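Long-range contact in possible protein of nuclear scaffold (PDB 3KAE), which is probably the Cdc27 subunit of the anaphase-promoting complex and forms a homodimer through its N-terminal tetratricopeptide repeat domain, the part described here: residues D112-E117 with F141-L146. Sequence-based numbering, arbitrary orientation.
Sequences DEEFFE and FGKSFL
With CG of K143 anti to the backbone N (chi1 179°), the lysine chain runs out across the start of helix 113-126, while E114, with chi1 (-28°) and chi2 (102°) both away from staggered values, folds against it. The two chains cross at about a right angle, E114 CG and K143 CG making a tight 3.3 Å contact. The E114 carboxylate meets the lysine at its CE methylene and not its ammonium: OE2 approaches K143 CE to 3.2 Å but stays 4.1 Å from NZ, which donates a hydrogen bond to G111 O. The opposite charges can probably still attract, though beyond salt-bridge distance. S144 flanks the glutamate, its CB 3.5 Å from E114 CG. L146 spreads its two methyls: CD1 sits 3.7 Å from E114 CB and lies over the rim of one F115 ring face, whereas CD2 touches F115 CE1 at 3.7 Å. The F115 ring also stacks on Y15 of the second subunit, linking this packing to the dimer interface. In this tetratricopeptide repeat domain, the contact joins the N-terminal end of helix 113-126 to the C-terminal end of helix 130-143 and the turn into helix 147-155, with helix 78-89 packing against E113, F116 and E117.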
ATOM      1  N   ASP C 112       5.204  -6.740  19.188  1.00 64.06           N
ATOM      2  CA  ASP C 112       6.152  -6.342  18.150  1.00 55.85           C
ATOM      3  C   ASP C 112       6.610  -4.888  18.353  1.00 52.35           C
ATOM      4  O   ASP C 112       6.405  -4.029  17.501  1.00 68.74           O
ATOM      5  CB  ASP C 112       5.516  -6.530  16.768  1.00 53.08           C
ATOM      6  CG  ASP C 112       5.090  -7.966  16.515  1.00 74.42           C
ATOM      7  OD1 ASP C 112       5.672  -8.879  17.136  1.00 90.19           O
ATOM      8  OD2 ASP C 112       4.174  -8.187  15.695  1.00 83.22           O
ATOM      9  N   GLU C 113       7.237  -4.625  19.494  1.00 63.18           N
ATOM     10  CA  GLU C 113       7.575  -3.265  19.888  1.00 68.37           C
ATOM     11  C   GLU C 113       8.689  -2.630  19.062  1.00 61.92           C
ATOM     12  O   GLU C 113       8.835  -1.411  19.054  1.00 65.04           O
ATOM     13  CB  GLU C 113       7.916  -3.213  21.376  1.00 79.19           C
ATOM     14  CG  GLU C 113       6.726  -3.545  22.266  1.00106.98           C
ATOM     15  CD  GLU C 113       7.043  -3.437  23.743  1.00120.31           C
ATOM     16  OE1 GLU C 113       8.241  -3.362  24.091  1.00123.39           O
ATOM     17  OE2 GLU C 113       6.092  -3.433  24.553  1.00120.61           O
ATOM     18  N   GLU C 114       9.474  -3.439  18.362  1.00 53.64           N
ATOM     19  CA  GLU C 114      10.488  -2.883  17.465  1.00 55.04           C
ATOM     20  C   GLU C 114       9.863  -1.840  16.546  1.00 58.94           C
ATOM     21  O   GLU C 114      10.387  -0.736  16.395  1.00 42.48           O
ATOM     22  CB  GLU C 114      11.136  -3.974  16.609  1.00 57.03           C
ATOM     23  CG  GLU C 114      11.151  -5.339  17.245  1.00 84.58           C
ATOM     24  CD  GLU C 114      10.084  -6.264  16.698  1.00 73.80           C
ATOM     25  OE1 GLU C 114      10.137  -6.587  15.494  1.00 77.51           O
ATOM     26  OE2 GLU C 114       9.218  -6.694  17.485  1.00 70.16           O
ATOM     27  N   PHE C 115       8.729  -2.203  15.941  1.00 51.97           N
ATOM     28  CA  PHE C 115       8.012  -1.327  15.010  1.00 45.81           C
ATOM     29  C   PHE C 115       7.531  -0.006  15.618  1.00 40.30           C
ATOM     30  O   PHE C 115       7.597   1.029  14.962  1.00 48.06           O
ATOM     31  CB  PHE C 115       6.852  -2.094  14.371  1.00 48.94           C
ATOM     32  CG  PHE C 115       7.303  -3.180  13.462  1.00 51.01           C
ATOM     33  CD1 PHE C 115       7.727  -2.883  12.173  1.00 39.13           C
ATOM     34  CD2 PHE C 115       7.363  -4.486  13.905  1.00 49.99           C
ATOM     35  CE1 PHE C 115       8.156  -3.881  11.335  1.00 37.12           C
ATOM     36  CE2 PHE C 115       7.819  -5.489  13.076  1.00 48.58           C
ATOM     37  CZ  PHE C 115       8.204  -5.187  11.787  1.00 42.59           C
ATOM     38  N   PHE C 116       7.075  -0.047  16.870  1.00 48.26           N
ATOM     39  CA  PHE C 116       6.637   1.160  17.583  1.00 59.51           C
ATOM     40  C   PHE C 116       7.814   2.072  17.961  1.00 55.08           C
ATOM     41  O   PHE C 116       7.756   3.283  17.765  1.00 46.82           O
ATOM     42  CB  PHE C 116       5.836   0.801  18.849  1.00 53.33           C
ATOM     43  CG  PHE C 116       4.799  -0.266  18.635  1.00 74.15           C
ATOM     44  CD1 PHE C 116       3.875  -0.164  17.604  1.00 67.33           C
ATOM     45  CD2 PHE C 116       4.732  -1.366  19.475  1.00 79.68           C
ATOM     46  CE1 PHE C 116       2.918  -1.140  17.413  1.00 61.33           C
ATOM     47  CE2 PHE C 116       3.768  -2.346  19.286  1.00 69.55           C
ATOM     48  CZ  PHE C 116       2.865  -2.235  18.255  1.00 60.54           C
ATOM     49  N   GLU C 117       8.871   1.482  18.513  1.00 47.49           N
ATOM     50  CA  GLU C 117      10.076   2.238  18.887  1.00 55.82           C
ATOM     51  C   GLU C 117      10.748   2.850  17.665  1.00 59.51           C
ATOM     52  O   GLU C 117      11.265   3.962  17.722  1.00 53.66           O
ATOM     53  CB  GLU C 117      11.067   1.341  19.633  1.00 54.59           C
ATOM     54  CG  GLU C 117      10.544   0.822  20.967  1.00 56.60           C
ATOM     55  CD  GLU C 117      10.402   1.916  22.002  1.00 68.54           C
ATOM     56  OE1 GLU C 117      10.863   3.046  21.736  1.00 79.16           O
ATOM     57  OE2 GLU C 117       9.840   1.643  23.084  1.00 68.80           O
ATOM     58  N   PHE C 141      16.411  -1.487  17.957  1.00 52.45           N
ATOM     59  CA  PHE C 141      17.451  -2.349  17.403  1.00 44.78           C
ATOM     60  C   PHE C 141      17.778  -3.485  18.362  1.00 59.59           C
ATOM     61  O   PHE C 141      18.138  -4.576  17.928  1.00 44.35           O
ATOM     62  CB  PHE C 141      18.707  -1.558  17.032  1.00 72.27           C
ATOM     63  CG  PHE C 141      19.815  -2.415  16.500  1.00 86.44           C
ATOM     64  CD1 PHE C 141      19.731  -2.967  15.231  1.00 86.91           C
ATOM     65  CD2 PHE C 141      20.933  -2.690  17.272  1.00 89.08           C
ATOM     66  CE1 PHE C 141      20.749  -3.768  14.735  1.00 77.29           C
ATOM     67  CE2 PHE C 141      21.948  -3.492  16.785  1.00 86.97           C
ATOM     68  CZ  PHE C 141      21.853  -4.031  15.513  1.00 81.83           C
ATOM     69  N   GLY C 142      17.630  -3.221  19.659  1.00 66.01           N
ATOM     70  CA  GLY C 142      17.829  -4.229  20.684  1.00 68.43           C
ATOM     71  C   GLY C 142      16.926  -5.441  20.530  1.00 71.59           C
ATOM     72  O   GLY C 142      17.268  -6.540  20.955  1.00 73.41           O
ATOM     73  N   LYS C 143      15.764  -5.258  19.919  1.00 71.42           N
ATOM     74  CA  LYS C 143      14.861  -6.381  19.745  1.00 68.66           C
ATOM     75  C   LYS C 143      15.017  -7.031  18.379  1.00 62.48           C
ATOM     76  O   LYS C 143      14.941  -8.251  18.257  1.00 60.61           O
ATOM     77  CB  LYS C 143      13.401  -5.970  19.976  1.00 78.61           C
ATOM     78  CG  LYS C 143      12.413  -7.123  19.772  1.00 54.56           C
ATOM     79  CD  LYS C 143      11.221  -7.022  20.705  1.00 67.15           C
ATOM     80  CE  LYS C 143      10.129  -7.998  20.277  1.00 84.29           C
ATOM     81  NZ  LYS C 143       9.095  -8.151  21.336  1.00111.75           N
ATOM     82  N   SER C 144      15.249  -6.225  17.350  1.00 53.15           N
ATOM     83  CA  SER C 144      15.174  -6.746  16.000  1.00 55.32           C
ATOM     84  C   SER C 144      15.703  -5.763  14.974  1.00 61.95           C
ATOM     85  O   SER C 144      15.597  -4.546  15.158  1.00 67.86           O
ATOM     86  CB  SER C 144      13.711  -7.105  15.682  1.00 52.29           C
ATOM     87  OG  SER C 144      13.542  -7.410  14.314  1.00 64.22           O
ATOM     88  N   PHE C 145      16.270  -6.300  13.893  1.00 44.11           N
ATOM     89  CA  PHE C 145      16.727  -5.471  12.783  1.00 50.23           C
ATOM     90  C   PHE C 145      15.540  -4.797  12.089  1.00 49.41           C
ATOM     91  O   PHE C 145      14.641  -5.468  11.613  1.00 53.24           O
ATOM     92  CB  PHE C 145      17.509  -6.308  11.753  1.00 62.77           C
ATOM     93  CG  PHE C 145      17.880  -5.543  10.499  1.00 75.09           C
ATOM     94  CD1 PHE C 145      16.928  -5.263   9.529  1.00 61.33           C
ATOM     95  CD2 PHE C 145      19.183  -5.109  10.286  1.00 71.38           C
ATOM     96  CE1 PHE C 145      17.257  -4.551   8.383  1.00 46.69           C
ATOM     97  CE2 PHE C 145      19.515  -4.410   9.130  1.00 65.20           C
ATOM     98  CZ  PHE C 145      18.537  -4.127   8.181  1.00 63.58           C
ATOM     99  N   LEU C 146      15.562  -3.472  12.040  1.00 49.37           N
ATOM    100  CA  LEU C 146      14.698  -2.719  11.154  1.00 47.26           C
ATOM    101  C   LEU C 146      15.561  -1.660  10.487  1.00 56.17           C
ATOM    102  O   LEU C 146      16.580  -1.239  11.043  1.00 61.43           O
ATOM    103  CB  LEU C 146      13.526  -2.063  11.904  1.00 41.04           C
ATOM    104  CG  LEU C 146      12.539  -3.000  12.625  1.00 47.65           C
ATOM    105  CD1 LEU C 146      11.511  -2.207  13.350  1.00 46.45           C
ATOM    106  CD2 LEU C 146      11.868  -4.001  11.689  1.00 40.16           C
TER